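Local coordinates for protein nucleoside diphosphate kinase (Encephalitozoon cuniculi, PDB 3MPD) that probably transfers the gamma phosphate of ATP to nucleoside diphosphates by a ping-pong mechanism through a phosphohistidine intermediate, supplying the cell with other nucleoside triphosphates, at residues R7-I12 against K129-W134; L36-C41 against A76-G81; V42-E47 against G72-M77. All coordinates share one frame; numbering follows the deposited sequence. Where two conformers were deposited one is given.

Interaction 1 of 3, residues R7-I12 against K129-W134; sequences RTFIMI and KEIKLW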
# COMPACT_ATOMS: atom_id res chain seq x y z
N ARG A 7 -7.05 -16.23 -1.46
CA ARG A 7 -6.35 -15.04 -0.93
C ARG A 7 -5.28 -15.34 0.13
O ARG A 7 -5.30 -16.41 0.76
CB ARG A 7 -7.35 -14.03 -0.39
CG ARG A 7 -8.52 -14.68 0.23
CD ARG A 7 -9.59 -13.67 0.53
NE ARG A 7 -10.10 -13.98 1.85
CZ ARG A 7 -10.86 -13.16 2.57
NH1 ARG A 7 -11.20 -11.97 2.10
NH2 ARG A 7 -11.25 -13.55 3.78
N THR A 8 -4.36 -14.39 0.33
CA THR A 8 -3.26 -14.58 1.28
C THR A 8 -2.96 -13.28 2.01
O THR A 8 -3.19 -12.18 1.48
CB THR A 8 -1.99 -15.16 0.59
OG1 THR A 8 -1.03 -15.57 1.58
CG2 THR A 8 -1.34 -14.17 -0.39
N PHE A 9 -2.47 -13.41 3.24
CA PHE A 9 -2.16 -12.26 4.06
C PHE A 9 -0.67 -12.00 4.01
O PHE A 9 0.13 -12.88 4.30
CB PHE A 9 -2.63 -12.47 5.51
CG PHE A 9 -2.34 -11.31 6.40
CD1 PHE A 9 -3.05 -10.11 6.24
CD2 PHE A 9 -1.34 -11.38 7.36
CE1 PHE A 9 -2.77 -9.01 7.02
CE2 PHE A 9 -1.06 -10.29 8.18
CZ PHE A 9 -1.77 -9.09 8.00
N ILE A 10 -0.31 -10.79 3.63
CA ILE A 10 1.10 -10.42 3.45
C ILE A 10 1.35 -9.19 4.32
O ILE A 10 0.67 -8.18 4.17
CB ILE A 10 1.41 -10.03 2.00
CG1 ILE A 10 1.00 -11.15 1.01
CG2 ILE A 10 2.91 -9.66 1.84
CD1 ILE A 10 1.74 -12.53 1.18
N MET A 11 2.36 -9.26 5.18
CA MET A 11 2.62 -8.15 6.07
C MET A 11 4.09 -7.79 6.02
O MET A 11 4.96 -8.64 6.30
CB MET A 11 2.17 -8.52 7.50
CG MET A 11 2.44 -7.46 8.55
SD MET A 11 1.73 -7.94 10.15
CE MET A 11 2.46 -9.56 10.45
N ILE A 12 4.37 -6.54 5.67
CA ILE A 12 5.74 -6.03 5.69
C ILE A 12 6.11 -5.70 7.14
O ILE A 12 5.41 -4.89 7.79
CB ILE A 12 5.93 -4.79 4.80
CG1 ILE A 12 5.47 -5.09 3.37
CG2 ILE A 12 7.42 -4.27 4.88
CD1 ILE A 12 5.70 -3.91 2.38
N LYS A 129 -7.74 -16.80 8.92
CA LYS A 129 -7.58 -16.36 10.31
C LYS A 129 -6.82 -15.03 10.39
O LYS A 129 -7.24 -14.14 11.12
CB LYS A 129 -6.87 -17.45 11.15
CG LYS A 129 -6.35 -16.97 12.52
CD LYS A 129 -5.43 -17.98 13.18
CE LYS A 129 -4.39 -17.28 14.04
NZ LYS A 129 -3.89 -18.14 15.13
N GLU A 130 -5.70 -14.91 9.67
CA GLU A 130 -4.88 -13.69 9.70
C GLU A 130 -5.62 -12.49 9.09
O GLU A 130 -5.58 -11.40 9.64
CB GLU A 130 -3.52 -13.90 9.00
CG GLU A 130 -2.58 -14.86 9.77
CD GLU A 130 -1.45 -15.44 8.91
OE1 GLU A 130 -1.24 -14.98 7.75
OE2 GLU A 130 -0.74 -16.36 9.41
N ILE A 131 -6.31 -12.70 7.97
CA ILE A 131 -7.13 -11.63 7.38
C ILE A 131 -8.18 -11.09 8.37
O ILE A 131 -8.27 -9.87 8.56
CB ILE A 131 -7.76 -12.06 6.05
CG1 ILE A 131 -6.66 -12.22 4.99
CG2 ILE A 131 -8.82 -11.05 5.59
CD1 ILE A 131 -7.06 -13.03 3.78
N LYS A 132 -8.93 -11.99 9.02
CA LYS A 132 -9.95 -11.58 10.00
C LYS A 132 -9.32 -10.93 11.23
O LYS A 132 -9.90 -10.03 11.83
CB LYS A 132 -10.84 -12.75 10.44
CG LYS A 132 -11.65 -13.40 9.30
CD LYS A 132 -12.42 -14.63 9.79
CE LYS A 132 -12.45 -15.73 8.72
NZ LYS A 132 -12.47 -17.09 9.36
N LEU A 133 -8.13 -11.38 11.61
CA LEU A 133 -7.42 -10.83 12.76
C LEU A 133 -6.94 -9.40 12.51
O LEU A 133 -7.17 -8.51 13.34
CB LEU A 133 -6.24 -11.74 13.11
CG LEU A 133 -5.46 -11.42 14.37
CD1 LEU A 133 -6.35 -11.44 15.65
CD2 LEU A 133 -4.27 -12.39 14.46
N TRP A 134 -6.30 -9.17 11.37
CA TRP A 134 -5.65 -7.89 11.08
C TRP A 134 -6.48 -6.88 10.29
O TRP A 134 -6.29 -5.67 10.45
CB TRP A 134 -4.36 -8.13 10.29
CG TRP A 134 -3.29 -8.82 11.04
CD1 TRP A 134 -3.05 -10.16 11.08
CD2 TRP A 134 -2.30 -8.21 11.85
NE1 TRP A 134 -1.95 -10.43 11.86
CE2 TRP A 134 -1.47 -9.24 12.35
CE3 TRP A 134 -2.02 -6.88 12.21
CZ2 TRP A 134 -0.38 -8.99 13.17
CZ3 TRP A 134 -0.94 -6.63 13.03
CH2 TRP A 134 -0.13 -7.69 13.51

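Interaction 2 of 3, residues L36-C41 against A76-G81; sequences LAASKC and AMVWVG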
# COMPACT_ATOMS: atom_id res chain seq x y z
N LEU A 36 -3.99 -6.83 -5.48
CA LEU A 36 -4.12 -6.20 -4.16
C LEU A 36 -5.59 -5.94 -3.83
O LEU A 36 -6.31 -5.34 -4.64
CB LEU A 36 -3.32 -4.89 -4.13
CG LEU A 36 -3.32 -4.14 -2.80
CD1 LEU A 36 -2.61 -4.99 -1.73
CD2 LEU A 36 -2.66 -2.76 -2.93
N ALA A 37 -6.04 -6.40 -2.65
CA ALA A 37 -7.46 -6.22 -2.21
C ALA A 37 -7.65 -5.46 -0.90
O ALA A 37 -8.75 -4.98 -0.61
CB ALA A 37 -8.21 -7.60 -2.11
N ALA A 38 -6.60 -5.39 -0.08
CA ALA A 38 -6.69 -4.62 1.16
C ALA A 38 -5.31 -4.22 1.56
O ALA A 38 -4.35 -4.89 1.19
CB ALA A 38 -7.35 -5.44 2.29
N SER A 39 -5.23 -3.14 2.33
CA SER A 39 -4.00 -2.48 2.72
C SER A 39 -4.30 -1.69 3.99
O SER A 39 -5.37 -1.03 4.07
CB SER A 39 -3.60 -1.49 1.64
OG SER A 39 -2.20 -1.25 1.67
N LYS A 40 -3.40 -1.76 4.96
CA LYS A 40 -3.59 -1.04 6.21
C LYS A 40 -2.24 -0.87 6.90
O LYS A 40 -1.50 -1.84 7.03
CB LYS A 40 -4.58 -1.80 7.14
CG LYS A 40 -4.92 -1.08 8.43
CD LYS A 40 -5.86 -1.89 9.35
CE LYS A 40 -6.14 -1.08 10.61
NZ LYS A 40 -6.33 -1.90 11.86
N CYS A 41 -1.95 0.35 7.33
CA CYS A 41 -0.81 0.64 8.19
C CYS A 41 -1.25 0.46 9.64
O CYS A 41 -2.23 1.07 10.07
CB CYS A 41 -0.33 2.08 7.99
SG CYS A 41 0.35 2.43 6.32
N ALA A 76 0.04 -4.09 6.38
CA ALA A 76 -0.74 -5.31 6.25
C ALA A 76 -1.56 -5.29 4.96
O ALA A 76 -2.26 -4.30 4.68
CB ALA A 76 -1.66 -5.47 7.45
N MET A 77 -1.51 -6.38 4.20
CA MET A 77 -2.17 -6.45 2.88
C MET A 77 -2.86 -7.77 2.66
O MET A 77 -2.45 -8.80 3.20
CB MET A 77 -1.12 -6.30 1.73
CG MET A 77 -0.51 -4.92 1.65
SD MET A 77 1.00 -4.79 0.64
CE MET A 77 2.22 -5.53 1.70
N VAL A 78 -3.85 -7.74 1.77
CA VAL A 78 -4.42 -8.96 1.22
C VAL A 78 -4.19 -8.95 -0.28
O VAL A 78 -4.46 -7.97 -0.96
CB VAL A 78 -5.94 -9.07 1.52
CG1 VAL A 78 -6.51 -10.41 0.99
CG2 VAL A 78 -6.21 -8.91 3.01
N TRP A 79 -3.66 -10.07 -0.78
CA TRP A 79 -3.42 -10.25 -2.20
C TRP A 79 -4.22 -11.46 -2.66
O TRP A 79 -4.24 -12.49 -1.98
CB TRP A 79 -1.91 -10.46 -2.46
CG TRP A 79 -1.10 -9.22 -2.33
CD1 TRP A 79 -0.57 -8.69 -1.17
CD2 TRP A 79 -0.71 -8.31 -3.39
NE1 TRP A 79 0.14 -7.53 -1.46
CE2 TRP A 79 0.07 -7.28 -2.80
CE3 TRP A 79 -0.95 -8.27 -4.77
CZ2 TRP A 79 0.61 -6.22 -3.54
CZ3 TRP A 79 -0.41 -7.23 -5.51
CH2 TRP A 79 0.35 -6.21 -4.89
N VAL A 80 -4.90 -11.32 -3.80
CA VAL A 80 -5.83 -12.35 -4.29
C VAL A 80 -5.39 -12.85 -5.66
O VAL A 80 -4.86 -12.07 -6.47
CB VAL A 80 -7.26 -11.76 -4.40
CG1 VAL A 80 -8.26 -12.76 -5.03
CG2 VAL A 80 -7.75 -11.33 -3.02
N GLY A 81 -5.62 -14.13 -5.91
CA GLY A 81 -5.40 -14.73 -7.23
C GLY A 81 -5.23 -16.22 -7.11
O GLY A 81 -5.11 -16.74 -5.99

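Interaction 3 of 3, residues V42-E47 against G72-M77; sequences VIPKRE and GMVLAM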
# COMPACT_ATOMS: atom_id res chain seq x y z
N VAL A 42 -0.52 -0.37 10.39
CA VAL A 42 -0.86 -0.60 11.81
C VAL A 42 0.38 -0.68 12.68
O VAL A 42 1.38 -1.26 12.25
CB VAL A 42 -1.57 -1.96 12.06
CG1 VAL A 42 -2.47 -1.87 13.33
CG2 VAL A 42 -2.37 -2.39 10.86
N ILE A 43 0.28 -0.13 13.89
CA ILE A 43 1.23 -0.34 14.96
C ILE A 43 0.67 -1.58 15.69
O ILE A 43 -0.35 -1.46 16.35
CB ILE A 43 1.24 0.86 15.94
CG1 ILE A 43 1.32 2.19 15.17
CG2 ILE A 43 2.32 0.70 17.05
CD1 ILE A 43 -0.09 2.75 14.72
N PRO A 44 1.30 -2.76 15.53
CA PRO A 44 0.70 -3.97 16.07
C PRO A 44 0.55 -3.96 17.61
O PRO A 44 1.44 -3.50 18.32
CB PRO A 44 1.66 -5.07 15.65
CG PRO A 44 2.42 -4.52 14.47
CD PRO A 44 2.53 -3.04 14.77
N LYS A 45 -0.58 -4.47 18.08
CA LYS A 45 -0.86 -4.64 19.51
C LYS A 45 -0.29 -5.99 20.00
O LYS A 45 -0.33 -7.00 19.28
CB LYS A 45 -2.37 -4.57 19.75
CG LYS A 45 -3.01 -3.19 19.58
CD LYS A 45 -2.39 -2.18 20.55
CE LYS A 45 -3.43 -1.22 21.08
NZ LYS A 45 -3.06 -0.78 22.46
N ARG A 46 0.24 -6.01 21.21
CA ARG A 46 0.80 -7.25 21.76
C ARG A 46 -0.15 -8.46 21.64
O ARG A 46 0.26 -9.54 21.21
CB ARG A 46 1.24 -7.04 23.20
CG ARG A 46 1.70 -8.31 23.89
CD ARG A 46 2.02 -8.03 25.34
NE ARG A 46 3.17 -7.13 25.43
CZ ARG A 46 4.43 -7.52 25.25
NH1 ARG A 46 4.73 -8.79 25.00
NH2 ARG A 46 5.41 -6.62 25.34
N GLU A 47 -1.41 -8.26 22.00
CA GLU A 47 -2.42 -9.32 22.03
C GLU A 47 -2.67 -9.87 20.63
O GLU A 47 -2.76 -11.09 20.46
CB GLU A 47 -3.75 -8.81 22.63
CG GLU A 47 -3.60 -7.82 23.79
CD GLU A 47 -3.39 -6.37 23.32
OE1 GLU A 47 -2.23 -5.88 23.39
OE2 GLU A 47 -4.38 -5.72 22.89
N GLY A 72 7.43 -1.07 15.54
CA GLY A 72 7.00 -0.05 14.60
C GLY A 72 5.87 -0.46 13.69
O GLY A 72 5.37 -1.59 13.77
N MET A 73 5.47 0.48 12.85
CA MET A 73 4.37 0.31 11.91
C MET A 73 4.67 -0.84 10.95
O MET A 73 5.83 -1.01 10.50
CB MET A 73 4.20 1.61 11.13
CG MET A 73 2.87 1.80 10.42
SD MET A 73 3.03 3.26 9.38
CE MET A 73 3.73 2.55 7.89
N VAL A 74 3.63 -1.62 10.65
CA VAL A 74 3.69 -2.67 9.63
C VAL A 74 2.74 -2.25 8.52
O VAL A 74 1.82 -1.47 8.77
CB VAL A 74 3.28 -4.10 10.16
CG1 VAL A 74 4.27 -4.61 11.22
CG2 VAL A 74 1.87 -4.12 10.73
N LEU A 75 2.96 -2.75 7.30
CA LEU A 75 1.97 -2.65 6.22
C LEU A 75 1.29 -3.99 5.96
O LEU A 75 1.91 -4.92 5.41
CB LEU A 75 2.59 -2.07 4.93
CG LEU A 75 1.64 -1.83 3.73
CD1 LEU A 75 0.55 -0.80 4.07
CD2 LEU A 75 2.43 -1.37 2.49
N ALA A 76 0.04 -4.09 6.38
CA ALA A 76 -0.74 -5.31 6.25
C ALA A 76 -1.56 -5.29 4.96
O ALA A 76 -2.26 -4.30 4.68
CB ALA A 76 -1.66 -5.47 7.45
N MET A 77 -1.51 -6.38 4.20
CA MET A 77 -2.17 -6.45 2.88
C MET A 77 -2.86 -7.77 2.66
O MET A 77 -2.45 -8.80 3.20
CB MET A 77 -1.12 -6.30 1.73
CG MET A 77 -0.51 -4.92 1.65
SD MET A 77 1.00 -4.79 0.64
CE MET A 77 2.22 -5.53 1.70

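Interaction 1 of 3, residues R7-I12 against K129-W134
F9 and W134 form the aromatic centre of this strand-on-helix contact. The phenyl ring and the five-membered part of the indole make an offset stack, their centroids 4.5 Å apart and their planes only 15° from parallel, with F9 CZ 3.4 Å from W134 CG. The CB of F9 points toward the helix, and with CG anti to the backbone N (chi1 -180°) the ring reaches W134. M11 adds a Met-aromatic contact on the six-membered part of the same indole: its SD stands over the face, 3.9 Å from the ring centroid.

Aliphatic packing continues the contact toward the start of the strand. I131 CG1 meets F9 CB at 4.1 Å, while I131 CD1 sits over one face of the R7 guanidinium, 3.7 Å from R7 NE. That guanidinium is held at its polar end by a salt bridge to E128.

Among the polar groups, the E130 side chain crosses F9 at a slant, its OE1 3.6 Å from F9 CD2, but the oxygen hydrogen-bonds to H119 and S121. Since H119 is, by similarity, the histidine that becomes phosphorylated, the bond from E130 OE1 to H119 NE2 is consistent with a second-shell role in orienting that ring. W134 NE1 bonds to H52.

The strand and helix axes approach to 7.9 Å at 55°. Helix 124-134 thus lies across strand 7-12, with helix 46-52 flanking it at H52 and L49, while strands 74-80 and 118-120 run on the two sides of strand 7-12 in the sheet.

Interaction 2 of 3, residues L36-C41 against A76-G81
A37 and A38 both face V78, making a classic beta bulge in the antiparallel pairing of strands 35-42 and 74-80. The two strands form one side of the four-stranded antiparallel sheet of the ferredoxin-like nucleoside diphosphate kinase fold, whose strand order is 2-3-1-4. The extra residue shifts the register by one: L36 pairs with W79 before the bulge, and A38 with V78 after it.

V78 O serves both residues of the bulge. It takes a nearly straight bond from A37 N at 2.8 Å (171°) and a weak one from A38 N at 3.5 Å. V78 N answers with a 3.0 Å bond to A38 O. Regular pairing resumes at K40 and A76, which exchange two backbone bonds, K40 N to A76 O and A76 N to K40 O.

A38 CB meets V78 CG2 at 3.7 Å on the face shared with K40 and A76. On the other face, L36, S39, M77 and W79 gather. There S39 OG bonds to S39 OG of the second subunit, so this edge strand takes part in the dimer interface, and W79 also meets the F29 ring.

With CG anti to the backbone N (chi1 -178°), L36 brings CD1 over one face of the indole in a CH-pi contact, 3.9 Å from the centroid of the five-membered ring of W79. The same methyl lies 4.0 Å from M77 CG, and W79 NE1 gives a weak hydrogen bond to M77 SD at 3.6 Å.

Interaction 3 of 3, residues V42-E47 against G72-M77
V42 and V74 meet through their flat peptide groups, which are joined by a pair of backbone hydrogen bonds. V74 N reaches V42 O at 2.8 Å, and V42 N returns to V74 O at 3.1 Å. M73 CA adds a CA-H...O contact to V42 O at 3.4 Å; V42 O thus meets one N-H, from V74, and one weaker C-H contact, from M73. The puckered pyrrolidine ring of P44 is met at two of its corners: CG approaches V74 CG1 at 3.7 Å, and CD lies 3.3 Å from the carbonyl oxygen of G72.

This is the last antiparallel hydrogen-bonded pair of strands 35-42 and 74-80, at the end of the sheet where the chain turns off toward helix 46-52. G72, the first residue after a helix to leave helical angles, leads into the returning strand with positive phi.

With CG1 anti to the carbonyl carbon (chi1 -65°), both methyls of V74 lie near P44 CG, and V74 CG2 also sits 3.3 Å from V42 O. V74 packs further on M11 and P14, next to the probable ATP-binding residue K13. On the dimer side, I43 packs against Q140 of the second subunit.

Overall arrangement
From the N terminus, strand 7-12 enters first and meets helix 124-134 far along the chain, so interaction 1 closes the longest of the three loops and encloses the other two. Within it, strand 35-42 runs out to the loop leading to helix 46-52. The chain returns through helix 62-69 to strand 74-80, and interaction 3 closes this inner loop. Interaction 2 continues the same pairing outward, so interaction 3 nests within it and the two share A76 and M77. Strand 74-80, between strands 35-42 and 7-12, links the edge pairing to the strand that helix 124-134 packs on: I10 O probably hydrogen-bonds to M77 N, at 2.8 Å. Interactions 2 and 3 also touch the second subunit.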